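Local structure of methyl-accepting chemotaxis protein (Vibrio parahaemolyticus, 4EXO) at residues E55-Y63 / W113-K124; S102-S112 / P123-L131. The protein binds pyruvate in its periplasmic Cache (PAS-like) sensor domain and probably passes the ligand signal on to the chemotaxis machinery. All blocks are in the same frame, centred on the assembly; numbering follows the deposited sequence.

Both interactions belong to one Cache domain and its antiparallel sheet. Their centres lie about 14 Å apart, and they share P123 and K124. Their segments alternate along the chain: 55-63, then 102-112, then 113-124 and 123-131. Interaction 2 pairs strands 108-115 and 120-131, which form a hairpin at one side of the sheet within the chain. Interaction 1 sets the turn 55-58 against the hairpin tip and strand 61-63 across the pyruvate from W113 and K124. Strand 136-143 lies between 61-63 and 120-131 in the sheet. Both interactions reach pyruvate. The hairpin therefore supplies one side of the ligand pocket, and 55-63 supplies much of the other.

Interaction 1: residues E55-Y63 / W113-K124; sequences ESDGYFFAY and WHKPTINAQAPK. With PYR (pyruvic acid), chain B.
Y59 OH and K124 NZ lie 2.9 Å apart in the pyruvate pocket of this Cache domain, each bonded to a carboxylate oxygen of the ligand. Y59 OH donates to OXT at 2.6 Å, and that oxygen lies at the edge of the tyrosine ring, in its plane. K124 NZ donates to the other oxygen, O, also at 2.6 Å. The lysine chain is extended, with CG anti to the backbone N (chi1 -174°), which carries the amine from the strand to the ligand. Y63 OH donates to the keto oxygen O3 at 2.7 Å. The rings of F61 and W113 sandwich the pyruvate, each with a face against it. H72 gives the ligand one more hydrogen bond.

The second shell holds these groups in place. Y143 OH bonds to both Y59 OH and K124 NZ. A water over the centre of the Y59 ring accepts from K124 NZ and donates to Y59 O. P116 CG packs obliquely on Y59 CE2 at 3.9 Å.

Beyond this, D57 ties 55-63 to the hairpin tip. T117 N donates to D57 OD1 (2.8 Å) and T117 OG1 to D57 OD2 (2.6 Å). Both bonds use syn lone pairs, so T117 grips both carboxylate oxygens.

Interaction 2: residues S102-S112 / P123-L131; sequences SQKGDGFLYFS and PKLGYAEYL. With PYR (pyruvic acid), chain B.
F108 to S112 pair with P123 to Y127 as the two arms of an antiparallel beta hairpin, and this is the tight part of the contact. L109 and G126 form a hydrogen-bonded pair, as do F111 and K124. One more bond, A128 N to G107 O at 2.9 Å, extends the pairing. F111 and K124 lie side by side on the pyruvate-facing side. F111 CE1 is 3.8 Å from K124 CD, and F111 CE2 sits 3.8 Å from G126 CA, where no side chain intervenes. The F111 ring turns an edge to pyruvate O.

The opposite face carries F108, Y110, L125 and Y127. L125 CD1 sits over the centre of the solvent-exposed Y110 ring, 3.8 Å from the centroid, as a CH-pi contact. Y127 CD1 lies over the F108 ring, with the two planes at 40°. D106 OD1 accepts from F108 N, an Asx turn that starts the strand.

The helix end has fewer direct bonds. S102 CB packs 3.5 Å from A128 O, and a water bridges S102 O and Y130 N. Q103 CG and NE2 lie over the Y130 ring, but S65 holds the amide and D135 the Y130 hydroxyl. Register is therefore set by the backbone pairs, not by the helix end.

Interaction 1: residues E55-Y63 / W113-K124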
# COMPACT_ATOMS: atom_id res chain seq x y z
N GLU A 55 0.58 -5.33 -6.91
CA GLU A 55 0.95 -5.88 -8.22
C GLU A 55 -0.19 -6.84 -8.58
O GLU A 55 -1.12 -7.06 -7.79
CB GLU A 55 2.30 -6.61 -8.19
CG GLU A 55 2.37 -7.76 -7.15
CD GLU A 55 3.73 -8.47 -7.15
OE1 GLU A 55 4.05 -9.15 -8.15
OE2 GLU A 55 4.47 -8.36 -6.14
N SER A 56 -0.17 -7.38 -9.79
CA SER A 56 -1.25 -8.27 -10.22
C SER A 56 -1.50 -9.42 -9.25
O SER A 56 -2.68 -9.80 -8.99
CB SER A 56 -0.98 -8.80 -11.63
OG SER A 56 -1.22 -7.76 -12.57
N ASP A 57 -0.42 -9.92 -8.63
CA ASP A 57 -0.54 -11.05 -7.70
C ASP A 57 -0.60 -10.60 -6.23
O ASP A 57 -0.47 -11.42 -5.34
CB ASP A 57 0.66 -11.97 -7.87
CG ASP A 57 0.61 -12.74 -9.20
OD1 ASP A 57 -0.47 -13.23 -9.55
OD2 ASP A 57 1.66 -12.85 -9.87
N GLY A 58 -0.75 -9.30 -6.01
CA GLY A 58 -0.60 -8.71 -4.67
C GLY A 58 -1.93 -8.17 -4.19
O GLY A 58 -2.30 -7.06 -4.56
N TYR A 59 -2.63 -8.94 -3.34
CA TYR A 59 -4.02 -8.64 -2.97
C TYR A 59 -4.32 -9.08 -1.54
O TYR A 59 -3.51 -9.81 -0.93
CB TYR A 59 -4.99 -9.40 -3.93
CG TYR A 59 -4.86 -10.93 -3.80
CD1 TYR A 59 -5.63 -11.63 -2.87
CD2 TYR A 59 -3.93 -11.64 -4.58
CE1 TYR A 59 -5.51 -13.04 -2.72
CE2 TYR A 59 -3.79 -13.06 -4.47
CZ TYR A 59 -4.60 -13.74 -3.52
OH TYR A 59 -4.48 -15.11 -3.39
N PHE A 60 -5.48 -8.65 -1.02
CA PHE A 60 -5.92 -9.02 0.33
C PHE A 60 -7.00 -10.10 0.37
O PHE A 60 -7.85 -10.22 -0.55
CB PHE A 60 -6.50 -7.80 1.04
CG PHE A 60 -5.48 -6.78 1.40
CD1 PHE A 60 -4.66 -6.95 2.52
CD2 PHE A 60 -5.35 -5.62 0.63
CE1 PHE A 60 -3.71 -6.00 2.88
CE2 PHE A 60 -4.39 -4.63 0.98
CZ PHE A 60 -3.55 -4.82 2.10
N PHE A 61 -6.97 -10.85 1.48
CA PHE A 61 -8.02 -11.78 1.85
C PHE A 61 -8.27 -11.59 3.36
O PHE A 61 -7.40 -11.05 4.07
CB PHE A 61 -7.60 -13.25 1.54
CG PHE A 61 -6.27 -13.62 2.15
CD1 PHE A 61 -6.20 -13.97 3.52
CD2 PHE A 61 -5.10 -13.64 1.40
CE1 PHE A 61 -4.96 -14.31 4.09
CE2 PHE A 61 -3.85 -13.96 1.97
CZ PHE A 61 -3.79 -14.31 3.33
N ALA A 62 -9.42 -12.04 3.85
CA ALA A 62 -9.59 -12.10 5.32
C ALA A 62 -10.46 -13.27 5.72
O ALA A 62 -11.35 -13.67 4.94
CB ALA A 62 -10.16 -10.76 5.88
N TYR A 63 -10.17 -13.83 6.90
CA TYR A 63 -10.96 -14.95 7.46
C TYR A 63 -11.30 -14.60 8.90
O TYR A 63 -10.52 -13.89 9.54
CB TYR A 63 -10.14 -16.26 7.45
CG TYR A 63 -9.85 -16.75 6.04
CD1 TYR A 63 -10.68 -17.71 5.42
CD2 TYR A 63 -8.78 -16.22 5.32
CE1 TYR A 63 -10.42 -18.14 4.11
CE2 TYR A 63 -8.49 -16.68 4.00
CZ TYR A 63 -9.35 -17.61 3.41
OH TYR A 63 -9.10 -18.03 2.13
N TRP A 113 -0.92 -21.49 -2.98
CA TRP A 113 -2.24 -20.97 -3.25
C TRP A 113 -2.31 -20.59 -4.73
O TRP A 113 -1.27 -20.36 -5.40
CB TRP A 113 -2.53 -19.73 -2.37
CG TRP A 113 -4.00 -19.41 -2.29
CD1 TRP A 113 -4.72 -18.58 -3.13
CD2 TRP A 113 -4.94 -19.93 -1.33
NE1 TRP A 113 -6.04 -18.57 -2.74
CE2 TRP A 113 -6.20 -19.36 -1.63
CE3 TRP A 113 -4.82 -20.81 -0.22
CZ2 TRP A 113 -7.36 -19.65 -0.90
CZ3 TRP A 113 -5.99 -21.09 0.51
CH2 TRP A 113 -7.23 -20.50 0.18
N HIS A 114 -3.53 -20.50 -5.25
CA HIS A 114 -3.76 -19.94 -6.58
C HIS A 114 -2.94 -18.64 -6.74
O HIS A 114 -2.98 -17.76 -5.89
CB HIS A 114 -5.24 -19.64 -6.74
CG HIS A 114 -5.59 -18.87 -7.97
ND1 HIS A 114 -5.75 -17.50 -7.97
CD2 HIS A 114 -5.90 -19.28 -9.23
CE1 HIS A 114 -6.11 -17.09 -9.18
NE2 HIS A 114 -6.23 -18.16 -9.95
N LYS A 115 -2.22 -18.54 -7.85
CA LYS A 115 -1.48 -17.33 -8.18
C LYS A 115 -2.17 -16.67 -9.41
O LYS A 115 -2.20 -17.28 -10.49
CB LYS A 115 -0.04 -17.71 -8.54
CG LYS A 115 0.84 -16.54 -8.96
CD LYS A 115 2.29 -17.00 -9.19
CE LYS A 115 3.17 -15.84 -9.62
NZ LYS A 115 4.62 -16.24 -9.83
N PRO A 116 -2.74 -15.46 -9.25
CA PRO A 116 -3.54 -14.86 -10.33
C PRO A 116 -2.87 -14.86 -11.69
O PRO A 116 -3.53 -15.23 -12.69
CB PRO A 116 -3.81 -13.44 -9.83
CG PRO A 116 -3.97 -13.66 -8.28
CD PRO A 116 -2.86 -14.71 -7.97
N THR A 117 -1.60 -14.48 -11.77
CA THR A 117 -0.99 -14.28 -13.10
C THR A 117 -0.77 -15.57 -13.90
O THR A 117 -0.40 -15.49 -15.08
CB THR A 117 0.34 -13.48 -13.03
OG1 THR A 117 1.27 -14.12 -12.15
CG2 THR A 117 0.10 -12.01 -12.58
N ILE A 118 -0.92 -16.75 -13.28
CA ILE A 118 -0.81 -18.04 -14.00
C ILE A 118 -2.03 -18.94 -13.80
O ILE A 118 -2.09 -20.06 -14.33
CB ILE A 118 0.48 -18.84 -13.62
CG1 ILE A 118 0.51 -19.18 -12.11
CG2 ILE A 118 1.74 -18.07 -14.05
CD1 ILE A 118 1.71 -20.14 -11.66
N ASN A 119 -3.00 -18.45 -13.03
CA ASN A 119 -4.19 -19.23 -12.72
C ASN A 119 -3.86 -20.69 -12.34
O ASN A 119 -4.45 -21.64 -12.90
CB ASN A 119 -5.23 -19.19 -13.89
CG ASN A 119 -6.58 -19.77 -13.48
OD1 ASN A 119 -6.94 -19.75 -12.28
ND2 ASN A 119 -7.34 -20.28 -14.45
N ALA A 120 -2.92 -20.88 -11.40
CA ALA A 120 -2.53 -22.22 -10.97
C ALA A 120 -1.88 -22.07 -9.59
O ALA A 120 -1.48 -20.99 -9.22
CB ALA A 120 -1.48 -22.82 -11.98
N GLN A 121 -1.78 -23.17 -8.83
CA GLN A 121 -1.10 -23.13 -7.51
C GLN A 121 0.36 -22.76 -7.63
O GLN A 121 1.05 -23.19 -8.55
CB GLN A 121 -1.23 -24.52 -6.83
CG GLN A 121 -2.66 -24.96 -6.67
CD GLN A 121 -3.35 -24.14 -5.58
OE1 GLN A 121 -2.83 -24.02 -4.46
NE2 GLN A 121 -4.51 -23.57 -5.91
N ALA A 122 0.85 -21.95 -6.69
CA ALA A 122 2.27 -21.61 -6.60
C ALA A 122 2.67 -21.36 -5.15
O ALA A 122 1.83 -20.91 -4.36
CB ALA A 122 2.61 -20.36 -7.41
N PRO A 123 3.95 -21.61 -4.82
CA PRO A 123 4.38 -21.32 -3.44
C PRO A 123 4.32 -19.84 -3.10
O PRO A 123 4.71 -18.98 -3.92
CB PRO A 123 5.82 -21.85 -3.38
CG PRO A 123 6.26 -22.03 -4.79
CD PRO A 123 5.00 -22.26 -5.62
N LYS A 124 3.85 -19.56 -1.88
CA LYS A 124 3.59 -18.19 -1.44
C LYS A 124 4.14 -18.00 -0.02
O LYS A 124 4.27 -18.97 0.75
CB LYS A 124 2.05 -18.02 -1.41
CG LYS A 124 1.49 -16.64 -1.11
CD LYS A 124 -0.03 -16.66 -1.35
CE LYS A 124 -0.66 -15.24 -1.22
NZ LYS A 124 -2.12 -15.24 -1.64
C PYR B . -5.01 -16.53 -0.15
O PYR B . -3.70 -16.66 -0.15
OXT PYR B . -5.59 -15.92 -1.16
CA PYR B . -5.79 -17.04 0.91
O3 PYR B . -7.06 -16.87 0.83
CB PYR B . -5.23 -17.80 2.11
O HOH W 1 -5.98 -16.27 -5.40
O HOH W 2 -2.53 -12.60 -0.91

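Interaction 2: residues S102-S112 / P123-L131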
# COMPACT_ATOMS: atom_id res chain seq x y z
N SER A 102 -1.27 -14.97 12.98
CA SER A 102 -1.66 -13.60 13.26
C SER A 102 -1.94 -13.37 14.76
O SER A 102 -1.70 -12.27 15.26
CB SER A 102 -2.88 -13.17 12.42
OG SER A 102 -4.08 -13.72 12.92
N GLN A 103 -2.45 -14.38 15.45
CA GLN A 103 -2.87 -14.16 16.86
C GLN A 103 -1.79 -14.53 17.88
O GLN A 103 -1.65 -13.85 18.90
CB GLN A 103 -4.13 -14.96 17.14
CG GLN A 103 -5.37 -14.39 16.39
CD GLN A 103 -6.60 -15.26 16.47
OE1 GLN A 103 -6.56 -16.42 16.89
NE2 GLN A 103 -7.73 -14.72 16.00
N LYS A 104 -1.07 -15.62 17.63
CA LYS A 104 -0.11 -16.20 18.60
C LYS A 104 1.31 -16.20 18.05
O LYS A 104 2.23 -16.64 18.72
CB LYS A 104 -0.45 -17.67 18.87
CG LYS A 104 -1.88 -17.95 19.22
CD LYS A 104 -2.03 -19.31 19.82
CE LYS A 104 -1.91 -20.42 18.80
NZ LYS A 104 -2.47 -21.66 19.42
N GLY A 105 1.50 -15.75 16.82
CA GLY A 105 2.83 -15.84 16.23
C GLY A 105 3.31 -14.58 15.55
O GLY A 105 2.86 -13.48 15.87
N ASP A 106 4.21 -14.74 14.57
CA ASP A 106 4.79 -13.57 13.89
C ASP A 106 4.07 -13.12 12.62
O ASP A 106 4.55 -12.23 11.92
CB ASP A 106 6.28 -13.76 13.63
CG ASP A 106 6.56 -14.76 12.51
OD1 ASP A 106 5.61 -15.35 11.91
OD2 ASP A 106 7.76 -14.96 12.22
N GLY A 107 2.93 -13.73 12.34
CA GLY A 107 2.08 -13.28 11.23
C GLY A 107 2.35 -14.02 9.92
O GLY A 107 1.52 -13.96 9.00
N PHE A 108 3.49 -14.71 9.83
CA PHE A 108 3.95 -15.27 8.55
C PHE A 108 3.62 -16.75 8.45
O PHE A 108 3.64 -17.49 9.45
CB PHE A 108 5.47 -15.07 8.33
CG PHE A 108 5.86 -13.63 8.09
CD1 PHE A 108 5.68 -13.03 6.85
CD2 PHE A 108 6.38 -12.87 9.13
CE1 PHE A 108 6.02 -11.69 6.64
CE2 PHE A 108 6.72 -11.54 8.96
CZ PHE A 108 6.53 -10.95 7.71
N LEU A 109 3.33 -17.20 7.22
CA LEU A 109 3.10 -18.62 6.95
C LEU A 109 3.48 -18.92 5.51
O LEU A 109 3.04 -18.19 4.60
CB LEU A 109 1.63 -18.99 7.16
CG LEU A 109 1.33 -20.50 7.08
CD1 LEU A 109 1.90 -21.29 8.33
CD2 LEU A 109 -0.19 -20.78 6.87
N TYR A 110 4.27 -19.99 5.29
CA TYR A 110 4.54 -20.46 3.91
C TYR A 110 3.45 -21.48 3.52
O TYR A 110 3.09 -22.36 4.32
CB TYR A 110 5.90 -21.17 3.82
CG TYR A 110 7.11 -20.28 3.87
CD1 TYR A 110 7.60 -19.69 2.70
CD2 TYR A 110 7.77 -20.02 5.08
CE1 TYR A 110 8.73 -18.86 2.72
CE2 TYR A 110 8.89 -19.19 5.12
CZ TYR A 110 9.36 -18.63 3.92
OH TYR A 110 10.46 -17.82 3.91
N PHE A 111 2.91 -21.36 2.30
CA PHE A 111 1.90 -22.29 1.80
C PHE A 111 1.79 -22.05 0.30
O PHE A 111 2.37 -21.10 -0.20
CB PHE A 111 0.52 -22.07 2.46
CG PHE A 111 -0.05 -20.66 2.30
CD1 PHE A 111 -0.98 -20.39 1.29
CD2 PHE A 111 0.31 -19.63 3.20
CE1 PHE A 111 -1.56 -19.08 1.16
CE2 PHE A 111 -0.22 -18.34 3.08
CZ PHE A 111 -1.16 -18.04 2.05
N SER A 112 1.07 -22.93 -0.40
CA SER A 112 0.78 -22.75 -1.83
C SER A 112 -0.67 -22.34 -1.98
O SER A 112 -1.53 -22.77 -1.21
CB SER A 112 1.04 -24.03 -2.61
OG SER A 112 2.44 -24.26 -2.69
N PRO A 123 3.95 -21.61 -4.82
CA PRO A 123 4.38 -21.32 -3.44
C PRO A 123 4.32 -19.84 -3.10
O PRO A 123 4.71 -18.98 -3.92
CB PRO A 123 5.82 -21.85 -3.38
CG PRO A 123 6.26 -22.03 -4.79
CD PRO A 123 5.00 -22.26 -5.62
N LYS A 124 3.85 -19.56 -1.88
CA LYS A 124 3.59 -18.19 -1.44
C LYS A 124 4.14 -18.00 -0.02
O LYS A 124 4.27 -18.97 0.75
CB LYS A 124 2.05 -18.02 -1.41
CG LYS A 124 1.49 -16.64 -1.11
CD LYS A 124 -0.03 -16.66 -1.35
CE LYS A 124 -0.66 -15.24 -1.22
NZ LYS A 124 -2.12 -15.24 -1.64
N LEU A 125 4.43 -16.75 0.32
CA LEU A 125 4.68 -16.40 1.72
C LEU A 125 3.59 -15.42 2.14
O LEU A 125 3.52 -14.33 1.62
CB LEU A 125 6.07 -15.78 1.90
CG LEU A 125 6.35 -15.17 3.30
CD1 LEU A 125 6.22 -16.26 4.39
CD2 LEU A 125 7.75 -14.56 3.31
N GLY A 126 2.72 -15.84 3.05
CA GLY A 126 1.61 -15.01 3.50
C GLY A 126 1.95 -14.25 4.76
O GLY A 126 2.85 -14.65 5.50
N TYR A 127 1.26 -13.15 4.98
CA TYR A 127 1.46 -12.32 6.16
C TYR A 127 0.06 -11.82 6.57
O TYR A 127 -0.69 -11.31 5.76
CB TYR A 127 2.43 -11.14 5.90
CG TYR A 127 2.51 -10.27 7.15
CD1 TYR A 127 3.09 -10.76 8.31
CD2 TYR A 127 1.88 -9.02 7.19
CE1 TYR A 127 3.11 -9.99 9.49
CE2 TYR A 127 1.91 -8.23 8.35
CZ TYR A 127 2.52 -8.75 9.50
OH TYR A 127 2.56 -8.01 10.64
N ALA A 128 -0.30 -12.05 7.83
CA ALA A 128 -1.62 -11.68 8.36
C ALA A 128 -1.55 -10.93 9.73
O ALA A 128 -0.64 -11.19 10.58
CB ALA A 128 -2.53 -12.95 8.44
N GLU A 129 -2.47 -9.98 9.89
CA GLU A 129 -2.65 -9.23 11.12
C GLU A 129 -4.09 -9.37 11.58
O GLU A 129 -5.03 -9.47 10.77
CB GLU A 129 -2.24 -7.75 10.94
CG GLU A 129 -0.71 -7.54 11.05
CD GLU A 129 -0.26 -6.04 10.88
OE1 GLU A 129 -1.16 -5.13 10.88
OE2 GLU A 129 1.00 -5.82 10.73
N TYR A 130 -4.28 -9.44 12.90
CA TYR A 130 -5.62 -9.67 13.46
C TYR A 130 -6.27 -8.35 13.84
O TYR A 130 -5.65 -7.52 14.53
CB TYR A 130 -5.51 -10.60 14.68
CG TYR A 130 -6.86 -10.95 15.29
CD1 TYR A 130 -7.89 -11.46 14.50
CD2 TYR A 130 -7.11 -10.76 16.66
CE1 TYR A 130 -9.14 -11.78 15.05
CE2 TYR A 130 -8.35 -11.08 17.22
CZ TYR A 130 -9.37 -11.58 16.41
OH TYR A 130 -10.61 -11.90 16.94
N LEU A 131 -7.49 -8.14 13.34
CA LEU A 131 -8.29 -6.94 13.59
C LEU A 131 -9.46 -7.32 14.50
O LEU A 131 -10.54 -7.75 14.04
CB LEU A 131 -8.81 -6.36 12.27
CG LEU A 131 -7.76 -5.81 11.30
CD1 LEU A 131 -8.48 -5.36 10.03
CD2 LEU A 131 -7.01 -4.64 11.93
C PYR B . -5.01 -16.53 -0.15
O PYR B . -3.70 -16.66 -0.15
OXT PYR B . -5.59 -15.92 -1.16
CA PYR B . -5.79 -17.04 0.91
O3 PYR B . -7.06 -16.87 0.83
CB PYR B . -5.23 -17.80 2.11
O HOH W 3 -1.92 -9.68 14.47